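Local coordinates for protein CytC3 (Streptomyces sp., PDB 3GJB) that probably chlorinates an amino acid carried on a thiolation protein, as a non-haem iron halogenase dependent on 2-oxoglutarate and oxygen, at residues R46-R51 with Y68-D73; L99-E104 with A257-P262. One frame throughout, in Å; residues are numbered along the deposited sequence.

Interaction 1 of 2, residues R46-R51 with Y68-D73; sequences RQLLDR and YDRHLD
The guanidinium groups of Arg51 and Arg70 meet steeply, with their planes 69° apart. At the in-plane edge of Arg70 stands Arg51 NH1, 3.3 Å from Arg70 NE; both are donors on cationic groups, so no hydrogen bond forms and like charges lie close. Nearby acceptors would offset this: Asn67 OD1 takes a weak hydrogen bond from Arg70 NE, while Arg51 NH2 donates to Tyr56 O and to water 2, which lies at the edge of its plane and reaches on to Tyr68 O. Also near the plane of the Arg70 group is Asp50 O, which receives a weak bond from Arg70 NH2 (2.9 Å, 122° at the hydrogen). Leu48 O lies 2.9 Å from Arg70 NH2, obliquely to the guanidinium. Two bends, at chi2 and chi3 (-106°), curl the Arg70 chain, and its NH1 forms a salt bridge with Asp73 OD2 at 2.6 Å. Water 1 links that carboxylate oxygen to Asp50 O, which is thus reached by Arg70 directly and by Asp73 through water. Leu48 CD1 packs 4.2 Å from Arg70 CG. The contact joins helix 34-48 and the turn after it to the loop before helix 75-82, with Leu48 resting on Phe105 of strand 98-108 and Arg70 on Leu77.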
loop_
_atom_site.group_PDB
_atom_site.type_symbol
_atom_site.label_atom_id
_atom_site.label_comp_id
_atom_site.label_asym_id
_atom_site.label_seq_id
_atom_site.Cartn_x
_atom_site.Cartn_y
_atom_site.Cartn_z
ATOM N N ARG A 46 -14.218 4.536 11.975
ATOM C CA ARG A 46 -14.484 4.487 13.412
ATOM C C ARG A 46 -13.538 3.528 14.143
ATOM O O ARG A 46 -13.088 3.806 15.248
ATOM C CB ARG A 46 -15.931 4.052 13.665
ATOM C CG ARG A 46 -16.304 3.997 15.143
ATOM C CD ARG A 46 -17.760 3.576 15.383
ATOM N NE ARG A 46 -18.053 2.245 14.853
ATOM C CZ ARG A 46 -18.583 2.007 13.654
ATOM N NH1 ARG A 46 -18.896 3.014 12.846
ATOM N NH2 ARG A 46 -18.782 0.753 13.261
ATOM N N GLN A 47 -13.241 2.399 13.517
ATOM C CA GLN A 47 -12.366 1.411 14.118
ATOM C C GLN A 47 -10.920 1.881 14.240
ATOM O O GLN A 47 -10.215 1.512 15.182
ATOM C CB GLN A 47 -12.456 0.107 13.328
ATOM C CG GLN A 47 -13.755 -0.635 13.593
ATOM C CD GLN A 47 -13.954 -1.838 12.697
ATOM O OE1 GLN A 47 -14.749 -2.724 13.005
ATOM N NE2 GLN A 47 -13.241 -1.873 11.572
ATOM N N LEU A 48 -10.487 2.704 13.293
ATOM C CA LEU A 48 -9.138 3.255 13.309
ATOM C C LEU A 48 -8.907 3.916 14.677
ATOM O O LEU A 48 -7.819 3.853 15.248
ATOM C CB LEU A 48 -9.012 4.302 12.190
ATOM C CG LEU A 48 -8.081 4.113 10.987
ATOM C CD1 LEU A 48 -7.844 2.656 10.667
ATOM C CD2 LEU A 48 -8.677 4.844 9.801
ATOM N N LEU A 49 -9.959 4.534 15.199
ATOM C CA LEU A 49 -9.905 5.233 16.477
ATOM C C LEU A 49 -9.471 4.380 17.662
ATOM O O LEU A 49 -8.801 4.874 18.565
ATOM C CB LEU A 49 -11.266 5.873 16.765
ATOM C CG LEU A 49 -11.630 6.963 15.752
ATOM C CD1 LEU A 49 -13.072 7.423 15.939
ATOM C CD2 LEU A 49 -10.658 8.123 15.923
ATOM N N ASP A 50 -9.852 3.108 17.660
ATOM C CA ASP A 50 -9.487 2.199 18.744
ATOM C C ASP A 50 -8.162 1.527 18.419
ATOM O O ASP A 50 -8.070 0.734 17.482
ATOM C CB ASP A 50 -10.586 1.150 18.945
ATOM C CG ASP A 50 -10.165 0.018 19.878
ATOM O OD1 ASP A 50 -9.348 0.252 20.794
ATOM O OD2 ASP A 50 -10.670 -1.113 19.701
ATOM N N ARG A 51 -7.134 1.847 19.196
ATOM C CA ARG A 51 -5.812 1.284 18.957
ATOM C C ARG A 51 -5.441 0.209 19.966
ATOM O O ARG A 51 -4.284 -0.205 20.030
ATOM C CB ARG A 51 -4.749 2.394 18.983
ATOM C CG ARG A 51 -4.893 3.447 17.886
ATOM C CD ARG A 51 -3.729 4.428 17.917
ATOM N NE ARG A 51 -2.460 3.760 17.633
ATOM C CZ ARG A 51 -2.064 3.370 16.423
ATOM N NH1 ARG A 51 -2.825 3.586 15.361
ATOM N NH2 ARG A 51 -0.903 2.742 16.276
ATOM N N TYR A 68 -0.113 3.254 10.227
ATOM C CA TYR A 68 0.549 2.221 9.457
ATOM C C TYR A 68 0.099 0.861 9.946
ATOM O O TYR A 68 -0.184 0.674 11.132
ATOM C CB TYR A 68 2.060 2.316 9.633
ATOM C CG TYR A 68 2.748 3.374 8.805
ATOM C CD1 TYR A 68 2.071 4.522 8.372
ATOM C CD2 TYR A 68 4.099 3.246 8.493
ATOM C CE1 TYR A 68 2.746 5.523 7.639
ATOM C CE2 TYR A 68 4.775 4.225 7.772
ATOM C CZ TYR A 68 4.101 5.357 7.348
ATOM O OH TYR A 68 4.800 6.305 6.641
ATOM N N ASP A 69 0.025 -0.069 9.001
ATOM C CA ASP A 69 -0.314 -1.464 9.231
ATOM C C ASP A 69 -1.500 -1.817 10.123
ATOM O O ASP A 69 -1.407 -2.724 10.958
ATOM C CB ASP A 69 0.932 -2.194 9.738
ATOM C CG ASP A 69 2.149 -1.933 8.871
ATOM O OD1 ASP A 69 2.025 -1.991 7.631
ATOM O OD2 ASP A 69 3.231 -1.678 9.435
ATOM N N ARG A 70 -2.616 -1.126 9.938
ATOM C CA ARG A 70 -3.802 -1.431 10.720
ATOM C C ARG A 70 -4.497 -2.660 10.160
ATOM O O ARG A 70 -5.460 -3.157 10.738
ATOM C CB ARG A 70 -4.746 -0.235 10.744
ATOM C CG ARG A 70 -4.122 0.952 11.439
ATOM C CD ARG A 70 -3.688 0.605 12.860
ATOM N NE ARG A 70 -4.582 1.179 13.863
ATOM C CZ ARG A 70 -5.747 0.658 14.210
ATOM N NH1 ARG A 70 -6.158 -0.456 13.637
ATOM N NH2 ARG A 70 -6.508 1.253 15.116
ATOM N N HIS A 71 -3.995 -3.158 9.035
ATOM C CA HIS A 71 -4.546 -4.366 8.437
ATOM C C HIS A 71 -4.153 -5.541 9.337
ATOM O O HIS A 71 -4.592 -6.674 9.123
ATOM C CB HIS A 71 -3.972 -4.595 7.043
ATOM C CG HIS A 71 -2.492 -4.800 7.034
ATOM N ND1 HIS A 71 -1.598 -3.758 7.158
ATOM C CD2 HIS A 71 -1.749 -5.931 6.990
ATOM C CE1 HIS A 71 -0.368 -4.240 7.195
ATOM N NE2 HIS A 71 -0.433 -5.556 7.095
ATOM N N LEU A 72 -3.307 -5.274 10.333
ATOM C CA LEU A 72 -2.899 -6.319 11.260
ATOM C C LEU A 72 -3.814 -6.367 12.480
ATOM O O LEU A 72 -3.635 -7.208 13.353
ATOM C CB LEU A 72 -1.441 -6.135 11.708
ATOM C CG LEU A 72 -0.390 -6.406 10.629
ATOM C CD1 LEU A 72 0.992 -6.347 11.238
ATOM C CD2 LEU A 72 -0.623 -7.759 10.010
ATOM N N ASP A 73 -4.783 -5.460 12.557
ATOM C CA ASP A 73 -5.718 -5.500 13.676
ATOM C C ASP A 73 -7.178 -5.171 13.302
ATOM O O ASP A 73 -8.107 -5.554 14.017
ATOM C CB ASP A 73 -5.222 -4.627 14.849
ATOM C CG ASP A 73 -5.306 -3.134 14.573
ATOM O OD1 ASP A 73 -4.617 -2.646 13.650
ATOM O OD2 ASP A 73 -6.059 -2.447 15.303
HETATM O O HOH W 1 -7.063 -2.188 17.781
HETATM O O HOH W 2 -0.574 2.788 13.395
#

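Interaction 2 of 2, residues L99-E104 with A257-P262; sequences LCWRSE and AARYVP. With AKG (2-oxoglutaric acid), chain E.
A buried antiparallel strand pair forms one wall of a pocket holding one of two bound 2-oxoglutarate molecules, with Arg102, Glu104 and Arg259 as a salt-bridge network beside the ligand, the Arg102 arm being long. Arg259 is stretched out from CG to NE, and NE gives Glu104 OE2 a bond of 2.9 Å (154° at the hydrogen). NH2 adds a weak second bond to the same oxygen. The carboxylate is turned 66° from the guanidinium and is met from above its own plane, although OE2 lies close to the plane of Arg259. Ligand O3 sits over one face of that guanidinium, 3.4 Å from Arg259 NE. At the other end of the ligand, Arg102 NH2 donates a weak bond to O1 (2.8 Å). Trp101 CZ3 lies over a face of the Arg102 guanidinium, while Trp101 NE1 passes 3.5 Å from Arg259 CB and bonds to Thr146 OG1.

The strands are in register at Leu99 with Val261, where two backbone bonds form, and again at Glu104 with Ala257. Between them is a beta bulge: Trp101 and Arg102 together face Arg259, whose O accepts from Trp101 N at 3.1 Å and whose N donates to Arg102 O at 2.7 Å. Across the sheet from the pocket is a sulfur-aromatic contact: Cys100 SG, anti to its own N (chi1 176°), lies 4.5 Å from the Tyr260 ring centroid, over the face toward the rim. Tyr260 OH bonds to Ile81 O. The pair belongs to an antiparallel sheet consistent with the double-stranded beta-helix of the phytanoyl-CoA dioxygenase family (cupin clan).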
loop_
_atom_site.group_PDB
_atom_site.type_symbol
_atom_site.label_atom_id
_atom_site.label_comp_id
_atom_site.label_asym_id
_atom_site.label_seq_id
_atom_site.Cartn_x
_atom_site.Cartn_y
_atom_site.Cartn_z
ATOM N N LEU A 99 3.746 -10.935 -0.609
ATOM C CA LEU A 99 3.757 -10.465 0.762
ATOM C C LEU A 99 3.261 -9.028 0.800
ATOM O O LEU A 99 3.630 -8.208 -0.048
ATOM C CB LEU A 99 5.173 -10.479 1.337
ATOM C CG LEU A 99 5.888 -11.813 1.528
ATOM C CD1 LEU A 99 7.300 -11.551 2.067
ATOM C CD2 LEU A 99 5.085 -12.678 2.499
ATOM N N CYS A 100 2.401 -8.738 1.766
ATOM C CA CYS A 100 1.940 -7.385 1.974
ATOM C C CYS A 100 2.742 -7.023 3.212
ATOM O O CYS A 100 2.496 -7.552 4.294
ATOM C CB CYS A 100 0.449 -7.326 2.285
ATOM S SG CYS A 100 -0.079 -5.633 2.642
ATOM N N TRP A 101 3.719 -6.141 3.054
ATOM C CA TRP A 101 4.568 -5.772 4.183
ATOM C C TRP A 101 4.176 -4.448 4.828
ATOM O O TRP A 101 4.748 -4.047 5.846
ATOM C CB TRP A 101 6.027 -5.708 3.733
ATOM C CG TRP A 101 6.285 -4.603 2.765
ATOM C CD1 TRP A 101 5.991 -4.590 1.431
ATOM C CD2 TRP A 101 6.866 -3.334 3.061
ATOM N NE1 TRP A 101 6.356 -3.387 0.878
ATOM C CE2 TRP A 101 6.898 -2.598 1.858
ATOM C CE3 TRP A 101 7.364 -2.744 4.230
ATOM C CZ2 TRP A 101 7.411 -1.297 1.791
ATOM C CZ3 TRP A 101 7.874 -1.452 4.164
ATOM C CH2 TRP A 101 7.893 -0.744 2.954
ATOM N N ARG A 102 3.199 -3.767 4.241
ATOM C CA ARG A 102 2.758 -2.498 4.803
ATOM C C ARG A 102 1.518 -1.900 4.164
ATOM O O ARG A 102 1.215 -2.125 2.987
ATOM C CB ARG A 102 3.883 -1.466 4.716
ATOM C CG ARG A 102 3.498 -0.100 5.274
ATOM C CD ARG A 102 4.580 0.450 6.176
ATOM N NE ARG A 102 5.564 1.212 5.433
ATOM C CZ ARG A 102 6.702 1.663 5.944
ATOM N NH1 ARG A 102 7.018 1.427 7.205
ATOM N NH2 ARG A 102 7.515 2.380 5.192
ATOM N N SER A 103 0.802 -1.136 4.975
ATOM C CA SER A 103 -0.372 -0.413 4.534
ATOM C C SER A 103 -0.329 0.897 5.322
ATOM O O SER A 103 0.171 0.938 6.451
ATOM C CB SER A 103 -1.656 -1.192 4.823
ATOM O OG SER A 103 -1.943 -1.242 6.204
ATOM N N GLU A 104 -0.812 1.969 4.705
ATOM C CA GLU A 104 -0.826 3.276 5.340
ATOM C C GLU A 104 -1.932 4.117 4.730
ATOM O O GLU A 104 -2.384 3.845 3.619
ATOM C CB GLU A 104 0.526 3.974 5.158
ATOM C CG GLU A 104 1.017 4.060 3.717
ATOM C CD GLU A 104 2.473 4.517 3.616
ATOM O OE1 GLU A 104 2.756 5.701 3.904
ATOM O OE2 GLU A 104 3.340 3.687 3.253
ATOM N N ALA A 257 -3.304 2.740 1.099
ATOM C CA ALA A 257 -2.301 2.069 0.290
ATOM C C ALA A 257 -1.776 0.812 0.945
ATOM O O ALA A 257 -1.473 0.799 2.138
ATOM C CB ALA A 257 -1.145 3.012 0.008
ATOM N N ALA A 258 -1.667 -0.244 0.148
ATOM C CA ALA A 258 -1.138 -1.515 0.616
ATOM C C ALA A 258 0.046 -1.799 -0.303
ATOM O O ALA A 258 -0.076 -1.712 -1.528
ATOM C CB ALA A 258 -2.190 -2.605 0.493
ATOM N N ARG A 259 1.195 -2.120 0.281
ATOM C CA ARG A 259 2.390 -2.381 -0.521
ATOM C C ARG A 259 2.802 -3.858 -0.514
ATOM O O ARG A 259 2.816 -4.517 0.536
ATOM C CB ARG A 259 3.527 -1.484 -0.028
ATOM C CG ARG A 259 3.183 0.008 -0.094
ATOM C CD ARG A 259 4.229 0.830 0.621
ATOM N NE ARG A 259 3.866 2.236 0.778
ATOM C CZ ARG A 259 4.009 3.170 -0.158
ATOM N NH1 ARG A 259 4.509 2.868 -1.350
ATOM N NH2 ARG A 259 3.676 4.422 0.120
ATOM N N TYR A 260 3.136 -4.365 -1.699
ATOM C CA TYR A 260 3.507 -5.765 -1.866
ATOM C C TYR A 260 4.893 -6.033 -2.457
ATOM O O TYR A 260 5.402 -5.270 -3.285
ATOM C CB TYR A 260 2.477 -6.473 -2.752
ATOM C CG TYR A 260 1.050 -6.387 -2.270
ATOM C CD1 TYR A 260 0.317 -5.202 -2.391
ATOM C CD2 TYR A 260 0.432 -7.487 -1.675
ATOM C CE1 TYR A 260 -1.000 -5.118 -1.924
ATOM C CE2 TYR A 260 -0.879 -7.414 -1.204
ATOM C CZ TYR A 260 -1.588 -6.229 -1.328
ATOM O OH TYR A 260 -2.873 -6.156 -0.833
ATOM N N VAL A 261 5.487 -7.140 -2.018
ATOM C CA VAL A 261 6.783 -7.592 -2.510
ATOM C C VAL A 261 6.764 -9.115 -2.612
ATOM O O VAL A 261 6.127 -9.799 -1.802
ATOM C CB VAL A 261 7.956 -7.213 -1.567
ATOM C CG1 VAL A 261 8.220 -5.721 -1.626
ATOM C CG2 VAL A 261 7.653 -7.671 -0.144
ATOM N N PRO A 262 7.429 -9.667 -3.636
ATOM C CA PRO A 262 7.448 -11.126 -3.752
ATOM C C PRO A 262 8.190 -11.674 -2.532
ATOM O O PRO A 262 8.881 -10.928 -1.840
ATOM C CB PRO A 262 8.189 -11.364 -5.072
ATOM C CG PRO A 262 9.059 -10.146 -5.203
ATOM C CD PRO A 262 8.126 -9.038 -4.766
HETATM C C1 AKG E . 9.295 5.425 5.785
HETATM O O1 AKG E . 8.460 4.728 6.329
HETATM O O2 AKG E . 10.087 6.202 6.537
HETATM C C2 AKG E . 9.438 5.426 4.281
HETATM O O5 AKG E . 10.279 6.138 3.754
HETATM C C3 AKG E . 8.523 4.546 3.439
HETATM C C4 AKG E . 8.784 4.677 1.928
HETATM C C5 AKG E . 7.814 3.800 1.136
HETATM O O3 AKG E . 6.979 3.119 1.701
HETATM O O4 AKG E . 7.876 3.787 -0.212
#

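Along the chain the two interactions come in series: interaction 1 closes between 46-51 and 68-73 before strand 98-108 opens interaction 2, whose partner strand 253-262 follows some 150 residues later. Their centres lie 16 Å apart, interaction 1 towards the outside and interaction 2 near the centre of the chain, between the fourth and fifth strands of the six-stranded sheet. Nevertheless they touch: Asp69 N approaches Ser103 O at 2.7 Å, and His71 ND1 meets Ser103 OG at 2.7 Å, both probable hydrogen bonds. Residues 68-73 thus connect the end of helix 34-48 to strand 98-108 through Ser103, which lies between Arg102 and Glu104. Tyr68 also touches a bound 2-oxoglutarate, bringing this loop to the ligand-binding region.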